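Local coordinates for protein acyl-coenzyme A oxidase 3 (Yarrowia lipolytica, PDB 5YS9) that oxidises acyl-CoA substrates of different chain lengths to (2E)-enoyl-CoA with FAD and molecular oxygen, releasing hydrogen peroxide in peroxisomal fatty acid beta-oxidation, at residues V230-R234 with G244-G248; S313-Q318 with T362-K366; L359-Y363 with Y633-F637. One frame throughout, in Å; residues are numbered along the deposited sequence.

Contact 1 (V230-R234 with G244-G248); sequences VVQLR and GIALG
Leu233 and Ile245 mark the closest backbone approach between 230-234 and 244-248, with their CA atoms 6.5 Å apart. Val231 and Ile245 both point their CB atoms across the gap. The two side chains run antiparallel alongside each other, with Val231 CG1 4.1 Å from Ile245 CD1. Leu233 meets Ile245 at about a right angle. Its CD2 branch sits 4.0 Å from Ile245 CG2 and also touches CD1, so one leucine methyl packs against both methyls of the isoleucine. The Leu233 carbonyl O rests 3.9 Å from Ile245 CG2.

The two segments belong to the beta-sheet domain found in the middle of acyl-CoA dehydrogenases and oxidases. They lie at the end of strand 222-232 and the start of strand 245-249. These strands are not paired with each other: the first pairs with 210-219, the second with 262-272. Phe266 of strand 262-272 touches both Val231 and Ile245.

Farther along, Leu233 CD1 comes within 4.2 Å of Leu247 CD2. The extended Arg234 chain crosses Leu247 at about a right angle, with NH2 3.5 Å from Leu247 CD1. Its guanidinium is held by the carbonyl oxygens of Ala204, Ala205 and Ala208 and by that of Pro672 of the second subunit. Within 230-234, Gln232 NE2 gives a nearly straight bond (168°) to Arg234 O at 2.9 Å.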
loop_
_atom_site.group_PDB
_atom_site.type_symbol
_atom_site.label_atom_id
_atom_site.label_comp_id
_atom_site.label_asym_id
_atom_site.label_seq_id
_atom_site.Cartn_x
_atom_site.Cartn_y
_atom_site.Cartn_z
ATOM N N VAL A 230 32.861 -0.222 19.253
ATOM C CA VAL A 230 31.942 0.274 20.280
ATOM C C VAL A 230 32.338 1.709 20.562
ATOM O O VAL A 230 33.483 1.977 20.918
ATOM C CB VAL A 230 31.951 -0.539 21.605
ATOM C CG1 VAL A 230 30.811 -0.074 22.498
ATOM C CG2 VAL A 230 31.790 -2.018 21.339
ATOM N N VAL A 231 31.387 2.624 20.415
ATOM C CA VAL A 231 31.631 4.025 20.724
ATOM C C VAL A 231 30.606 4.464 21.705
ATOM O O VAL A 231 29.403 4.369 21.460
ATOM C CB VAL A 231 31.486 4.938 19.480
ATOM C CG1 VAL A 231 31.814 6.395 19.854
ATOM C CG2 VAL A 231 32.321 4.417 18.314
ATOM N N GLN A 232 31.057 5.030 22.790
ATOM C CA GLN A 232 30.133 5.554 23.771
ATOM C C GLN A 232 29.556 6.874 23.259
ATOM O O GLN A 232 30.313 7.783 22.917
ATOM C CB GLN A 232 30.859 5.750 25.095
ATOM C CG GLN A 232 29.912 5.974 26.250
ATOM C CD GLN A 232 30.615 6.061 27.575
ATOM O OE1 GLN A 232 31.747 5.544 27.766
ATOM N NE2 GLN A 232 29.960 6.725 28.503
ATOM N N LEU A 233 28.225 6.956 23.207
ATOM C CA LEU A 233 27.511 8.125 22.698
ATOM C C LEU A 233 27.185 9.140 23.770
ATOM O O LEU A 233 27.247 10.341 23.530
ATOM C CB LEU A 233 26.193 7.711 22.091
ATOM C CG LEU A 233 26.219 6.896 20.824
ATOM C CD1 LEU A 233 24.794 6.632 20.350
ATOM C CD2 LEU A 233 27.014 7.601 19.773
ATOM N N ARG A 234 26.829 8.666 24.952
ATOM C CA ARG A 234 26.455 9.545 26.047
ATOM C C ARG A 234 27.195 9.209 27.334
ATOM O O ARG A 234 27.519 8.059 27.618
ATOM C CB ARG A 234 24.937 9.483 26.319
ATOM C CG ARG A 234 24.047 9.857 25.149
ATOM C CD ARG A 234 22.566 9.667 25.499
ATOM N NE ARG A 234 21.702 10.544 24.723
ATOM C CZ ARG A 234 21.137 10.263 23.554
ATOM N NH1 ARG A 234 21.319 9.087 22.948
ATOM N NH2 ARG A 234 20.376 11.197 22.984
ATOM N N GLY A 244 32.640 15.329 20.700
ATOM C CA GLY A 244 32.771 14.937 19.278
ATOM C C GLY A 244 31.598 14.165 18.701
ATOM O O GLY A 244 31.635 13.826 17.520
ATOM N N ILE A 245 30.566 13.924 19.521
ATOM C CA ILE A 245 29.368 13.185 19.140
ATOM C C ILE A 245 28.251 14.197 18.920
ATOM O O ILE A 245 27.941 14.980 19.810
ATOM C CB ILE A 245 28.891 12.238 20.261
ATOM C CG1 ILE A 245 29.994 11.211 20.615
ATOM C CG2 ILE A 245 27.558 11.553 19.880
ATOM C CD1 ILE A 245 30.173 10.112 19.596
ATOM N N ALA A 246 27.688 14.199 17.719
ATOM C CA ALA A 246 26.509 14.950 17.445
ATOM C C ALA A 246 25.439 13.936 17.069
ATOM O O ALA A 246 25.692 12.995 16.318
ATOM C CB ALA A 246 26.765 15.915 16.314
ATOM N N LEU A 247 24.242 14.135 17.582
ATOM C CA LEU A 247 23.110 13.346 17.160
ATOM C C LEU A 247 21.777 14.054 17.457
ATOM O O LEU A 247 21.747 15.055 18.171
ATOM C CB LEU A 247 23.168 11.991 17.854
ATOM C CG LEU A 247 23.073 11.997 19.367
ATOM C CD1 LEU A 247 21.669 12.242 19.893
ATOM C CD2 LEU A 247 23.604 10.624 19.778
ATOM N N GLY A 248 20.729 13.592 16.795
ATOM C CA GLY A 248 19.417 14.184 16.890
ATOM C C GLY A 248 18.312 13.262 16.445
ATOM O O GLY A 248 18.559 12.273 15.803
#

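Contact 2 (S313-Q318 with T362-K366)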
loop_
_atom_site.group_PDB
_atom_site.type_symbol
_atom_site.label_atom_id
_atom_site.label_comp_id
_atom_site.label_asym_id
_atom_site.label_seq_id
_atom_site.Cartn_x
_atom_site.Cartn_y
_atom_site.Cartn_z
ATOM N N SER A 313 5.825 -12.309 8.716
ATOM C CA SER A 313 4.859 -12.070 7.658
ATOM C C SER A 313 3.588 -12.889 7.943
ATOM O O SER A 313 2.426 -12.422 7.715
ATOM C CB SER A 313 5.434 -12.363 6.270
ATOM O OG SER A 313 6.510 -11.481 5.957
ATOM N N PHE A 314 3.806 -14.089 8.466
ATOM C CA PHE A 314 2.700 -14.905 8.896
ATOM C C PHE A 314 1.950 -14.286 10.062
ATOM O O PHE A 314 0.722 -14.094 10.012
ATOM C CB PHE A 314 3.170 -16.316 9.280
ATOM C CG PHE A 314 2.170 -17.057 10.104
ATOM C CD1 PHE A 314 1.024 -17.543 9.518
ATOM C CD2 PHE A 314 2.342 -17.192 11.485
ATOM C CE1 PHE A 314 0.077 -18.222 10.265
ATOM C CE2 PHE A 314 1.388 -17.860 12.254
ATOM C CZ PHE A 314 0.257 -18.384 11.634
ATOM N N PHE A 315 2.703 -14.024 11.119
ATOM C CA PHE A 315 2.171 -13.486 12.330
ATOM C C PHE A 315 1.321 -12.224 12.167
ATOM O O PHE A 315 0.326 -12.086 12.863
ATOM C CB PHE A 315 3.306 -13.230 13.323
ATOM C CG PHE A 315 3.789 -14.475 14.021
ATOM C CD1 PHE A 315 2.903 -15.259 14.775
ATOM C CD2 PHE A 315 5.122 -14.877 13.928
ATOM C CE1 PHE A 315 3.355 -16.389 15.440
ATOM C CE2 PHE A 315 5.582 -16.025 14.574
ATOM C CZ PHE A 315 4.703 -16.775 15.330
ATOM N N VAL A 316 1.705 -11.314 11.268
ATOM C CA VAL A 316 0.901 -10.133 10.973
ATOM C C VAL A 316 -0.262 -10.465 10.049
ATOM O O VAL A 316 -1.365 -10.034 10.300
ATOM C CB VAL A 316 1.744 -8.954 10.412
ATOM C CG1 VAL A 316 0.878 -7.729 10.049
ATOM C CG2 VAL A 316 2.732 -8.537 11.460
ATOM N N SER A 317 -0.005 -11.176 8.966
ATOM C CA SER A 317 -1.039 -11.439 7.982
ATOM C C SER A 317 -2.302 -12.104 8.540
ATOM O O SER A 317 -3.403 -11.725 8.143
ATOM C CB SER A 317 -0.499 -12.292 6.829
ATOM O OG SER A 317 0.399 -11.541 6.049
ATOM N N GLN A 318 -2.121 -13.091 9.417
ATOM C CA GLN A 318 -3.218 -13.850 10.004
ATOM C C GLN A 318 -4.264 -12.965 10.720
ATOM O O GLN A 318 -5.473 -13.291 10.793
ATOM C CB GLN A 318 -2.673 -14.902 10.975
ATOM C CG GLN A 318 -1.881 -14.315 12.137
ATOM C CD GLN A 318 -1.460 -15.325 13.200
ATOM O OE1 GLN A 318 -1.840 -16.469 13.183
ATOM N NE2 GLN A 318 -0.680 -14.867 14.139
ATOM N N THR A 362 -1.192 -16.996 3.527
ATOM C CA THR A 362 -0.686 -16.818 4.877
ATOM C C THR A 362 -0.269 -18.119 5.546
ATOM O O THR A 362 0.751 -18.165 6.180
ATOM C CB THR A 362 -1.516 -15.843 5.758
ATOM O OG1 THR A 362 -1.745 -16.400 7.049
ATOM C CG2 THR A 362 -2.808 -15.473 5.110
ATOM N N TYR A 363 -1.030 -19.183 5.347
ATOM C CA TYR A 363 -0.658 -20.492 5.864
ATOM C C TYR A 363 0.649 -20.927 5.236
ATOM O O TYR A 363 1.505 -21.484 5.896
ATOM C CB TYR A 363 -1.712 -21.530 5.504
ATOM C CG TYR A 363 -2.798 -21.756 6.523
ATOM C CD1 TYR A 363 -3.639 -20.729 6.909
ATOM C CD2 TYR A 363 -3.001 -23.006 7.078
ATOM C CE1 TYR A 363 -4.637 -20.937 7.830
ATOM C CE2 TYR A 363 -4.000 -23.217 7.994
ATOM C CZ TYR A 363 -4.812 -22.180 8.366
ATOM O OH TYR A 363 -5.803 -22.393 9.278
ATOM N N ALA A 364 0.773 -20.669 3.942
ATOM C CA ALA A 364 1.941 -21.016 3.156
ATOM C C ALA A 364 3.194 -20.301 3.627
ATOM O O ALA A 364 4.274 -20.867 3.633
ATOM C CB ALA A 364 1.690 -20.725 1.691
ATOM N N MET A 365 3.050 -19.042 3.993
ATOM C CA MET A 365 4.154 -18.309 4.558
ATOM C C MET A 365 4.683 -19.056 5.776
ATOM O O MET A 365 5.869 -19.332 5.857
ATOM C CB MET A 365 3.761 -16.904 4.945
ATOM C CG MET A 365 3.728 -15.901 3.799
ATOM S SD MET A 365 2.718 -14.493 4.297
ATOM C CE MET A 365 3.222 -13.452 2.997
ATOM N N LYS A 366 3.819 -19.417 6.708
ATOM C CA LYS A 366 4.311 -20.164 7.874
ATOM C C LYS A 366 5.046 -21.502 7.493
ATOM O O LYS A 366 6.109 -21.795 8.023
ATOM C CB LYS A 366 3.168 -20.389 8.892
ATOM C CG LYS A 366 3.576 -20.830 10.291
ATOM C CD LYS A 366 4.630 -19.902 10.944
ATOM C CE LYS A 366 4.811 -20.185 12.446
ATOM N NZ LYS A 366 5.023 -21.656 12.665
#
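Phe314 and Thr362 bring the two backbones closest, their CA atoms 5.6 Å apart, where helical segments 313-318 and 362-366 run nearly antiparallel. The axes of these short segments approach to 8.6 Å, and their N-to-C directions make an angle of 158°.

Phe314 carries much of the contact. Its CG is anti to the backbone N (chi1 163°), which sets the ring alongside the second helix. The carbonyl O of Thr362 lies at the ring edge, near its plane, 3.4 Å from Phe314 CD1. Lys366 covers one face. Its CB makes a CH-pi contact 3.9 Å from the centroid of the Phe314 ring, 23° off the normal. A kink at chi2 lays the lysine CD along the ring, 3.6 Å from Phe314 CD2. A second kink, at chi4, turns NZ off to a salt bridge with Asp370 and a hydrogen bond to Leu45 O.

Beside the ring, two serines meet Thr362 and Met365. Ser317 CB packs 3.8 Å from Thr362 CB. Met365 extends its chain so that SD lies 4.0 Å from Ser313 CB and also near Ser317 OG. That hydroxyl is already bonded within its own helix, as a donor to Ser313 O at 2.8 Å. Ser313 O also accepts from Ser317 N, one donor above the carbonyl plane and the other below.

The pair joins long helices 300-330 and 349-385 of the alpha-helical C-alpha1 domain. Helix 391-428 packs against Ser313, Ser317 and Met365. Helix 38-46 places His46 against Phe314 and Phe315, and helix 101-111 covers Phe315.

Contact 3 (L359-Y363 with Y633-F637)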
loop_
_atom_site.group_PDB
_atom_site.type_symbol
_atom_site.label_atom_id
_atom_site.label_comp_id
_atom_site.label_asym_id
_atom_site.label_seq_id
_atom_site.Cartn_x
_atom_site.Cartn_y
_atom_site.Cartn_z
ATOM N N LEU A 359 -5.645 -16.083 2.423
ATOM C CA LEU A 359 -5.729 -16.984 3.571
ATOM C C LEU A 359 -4.840 -18.186 3.298
ATOM O O LEU A 359 -4.138 -18.620 4.164
ATOM C CB LEU A 359 -7.182 -17.430 3.848
ATOM C CG LEU A 359 -7.333 -18.566 4.875
ATOM C CD1 LEU A 359 -7.065 -18.044 6.275
ATOM C CD2 LEU A 359 -8.672 -19.328 4.818
ATOM N N ALA A 360 -4.893 -18.718 2.096
ATOM C CA ALA A 360 -4.019 -19.804 1.723
ATOM C C ALA A 360 -2.565 -19.357 1.738
ATOM O O ALA A 360 -1.707 -20.060 2.219
ATOM C CB ALA A 360 -4.412 -20.337 0.367
ATOM N N PHE A 361 -2.314 -18.159 1.242
ATOM C CA PHE A 361 -0.981 -17.605 1.189
ATOM C C PHE A 361 -0.393 -17.443 2.575
ATOM O O PHE A 361 0.774 -17.686 2.776
ATOM C CB PHE A 361 -1.031 -16.249 0.500
ATOM C CG PHE A 361 0.172 -15.937 -0.322
ATOM C CD1 PHE A 361 1.433 -16.163 0.161
ATOM C CD2 PHE A 361 0.033 -15.398 -1.574
ATOM C CE1 PHE A 361 2.531 -15.867 -0.592
ATOM C CE2 PHE A 361 1.124 -15.092 -2.333
ATOM C CZ PHE A 361 2.374 -15.335 -1.845
ATOM N N THR A 362 -1.192 -16.996 3.527
ATOM C CA THR A 362 -0.686 -16.818 4.877
ATOM C C THR A 362 -0.269 -18.119 5.546
ATOM O O THR A 362 0.751 -18.165 6.180
ATOM C CB THR A 362 -1.516 -15.843 5.758
ATOM O OG1 THR A 362 -1.745 -16.400 7.049
ATOM C CG2 THR A 362 -2.808 -15.473 5.110
ATOM N N TYR A 363 -1.030 -19.183 5.347
ATOM C CA TYR A 363 -0.658 -20.492 5.864
ATOM C C TYR A 363 0.649 -20.927 5.236
ATOM O O TYR A 363 1.505 -21.484 5.896
ATOM C CB TYR A 363 -1.712 -21.530 5.504
ATOM C CG TYR A 363 -2.798 -21.756 6.523
ATOM C CD1 TYR A 363 -3.639 -20.729 6.909
ATOM C CD2 TYR A 363 -3.001 -23.006 7.078
ATOM C CE1 TYR A 363 -4.637 -20.937 7.830
ATOM C CE2 TYR A 363 -4.000 -23.217 7.994
ATOM C CZ TYR A 363 -4.812 -22.180 8.366
ATOM O OH TYR A 363 -5.803 -22.393 9.278
ATOM N N TYR A 633 -10.499 -22.359 9.522
ATOM C CA TYR A 633 -9.164 -21.937 9.145
ATOM C C TYR A 633 -8.696 -20.688 9.938
ATOM O O TYR A 633 -7.529 -20.606 10.328
ATOM C CB TYR A 633 -9.129 -21.611 7.666
ATOM C CG TYR A 633 -9.291 -22.771 6.704
ATOM C CD1 TYR A 633 -8.378 -23.814 6.687
ATOM C CD2 TYR A 633 -10.303 -22.771 5.746
ATOM C CE1 TYR A 633 -8.477 -24.856 5.768
ATOM C CE2 TYR A 633 -10.403 -23.790 4.828
ATOM C CZ TYR A 633 -9.484 -24.838 4.860
ATOM O OH TYR A 633 -9.568 -25.848 3.962
ATOM N N THR A 634 -9.609 -19.732 10.157
ATOM C CA THR A 634 -9.279 -18.442 10.808
ATOM C C THR A 634 -9.246 -18.558 12.323
ATOM O O THR A 634 -8.361 -17.978 12.966
ATOM C CB THR A 634 -10.247 -17.342 10.403
ATOM O OG1 THR A 634 -11.574 -17.838 10.523
ATOM C CG2 THR A 634 -10.030 -16.977 8.993
ATOM N N ASP A 635 -10.181 -19.324 12.887
ATOM C CA ASP A 635 -10.154 -19.609 14.334
ATOM C C ASP A 635 -8.953 -20.421 14.705
ATOM O O ASP A 635 -8.532 -20.310 15.859
ATOM C CB ASP A 635 -11.393 -20.358 14.832
ATOM C CG ASP A 635 -12.628 -19.469 14.934
ATOM O OD1 ASP A 635 -12.539 -18.205 14.915
ATOM O OD2 ASP A 635 -13.710 -20.058 15.043
ATOM N N ALA A 636 -8.409 -21.213 13.753
ATOM C CA ALA A 636 -7.164 -21.976 13.990
ATOM C C ALA A 636 -5.926 -21.156 14.410
ATOM O O ALA A 636 -5.025 -21.705 15.116
ATOM C CB ALA A 636 -6.820 -22.850 12.804
ATOM N N PHE A 637 -5.884 -19.868 14.023
ATOM C CA PHE A 637 -4.784 -18.977 14.454
ATOM C C PHE A 637 -4.790 -18.709 15.965
ATOM O O PHE A 637 -3.772 -18.356 16.517
ATOM C CB PHE A 637 -4.841 -17.651 13.757
ATOM C CG PHE A 637 -4.800 -17.722 12.257
ATOM C CD1 PHE A 637 -3.736 -18.330 11.588
ATOM C CD2 PHE A 637 -5.781 -17.080 11.499
ATOM C CE1 PHE A 637 -3.701 -18.337 10.179
ATOM C CE2 PHE A 637 -5.740 -17.068 10.099
ATOM C CZ PHE A 637 -4.710 -17.710 9.436
#
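Tyr363 reaches from helix 349-385 to Tyr633, in short helix 630-635. The contact thus joins the C-alpha1 helices to the C-terminal helical part of the oxidase, across 269 residues of chain. From CB, the Tyr363 side chain runs out to its ring, whose CD1 comes near Phe637 CE1. The next atom, CE1, lies 3.6 Å from Phe637 CZ. The two rings meet obliquely, with centroids 5.5 Å apart and planes at 57°. Tyr363 CZ passes Tyr633 CD1 at 4.3 Å. At the tip, OH touches the methyl of Ala636 and donates a hydrogen bond to Tyr633 O. Tyr363 OH also lies at the edge of the Tyr633 ring, whose own hydroxyl bonds Tyr581 O.

Leu359, one turn earlier, packs beside the tyrosine. With chi1 at 170°, Leu359 sends CG away from its own N, and its two methyls part ways. CD2 packs 3.7 Å from Tyr633 CB and against that ring, while CD1 meets Phe637 CZ at 4.0 Å and the methyl of Thr634. Phe637 CZ also reaches Thr362 OG1, so this one ring atom touches three residues of helix 349-385. Met41 and Leu45 of helix 38-46 and Leu585 of helix 579-596 pack around Tyr363.

The hydroxyl of Tyr363 approaches Tyr633 O at 2.7 Å, in the carbonyl plane and on a lone pair, with a C=O...donor angle of 116°.

How the contacts relate
Contacts 2 and 3 are neighbours in the helical core, with centres about 8 Å apart. Both use helix 349-385 and share Thr362 and Tyr363. Phe637 of contact 3 packs against Phe314 and Gln318 of contact 2, so Phe637 touches both helix 300-330 and helix 349-385. Contact 1 lies apart in the beta domain, its centre about 39 Å from that of contact 2 and 46 Å from that of contact 3. It is also buried, but sits farther from the chain centre and near the second subunit. Its chemistry is aliphatic, with an arginine at one end. Contact 2 adds a lysine chain over an aromatic face, and contact 3 a tyrosine hydroxyl bonded to a backbone carbonyl.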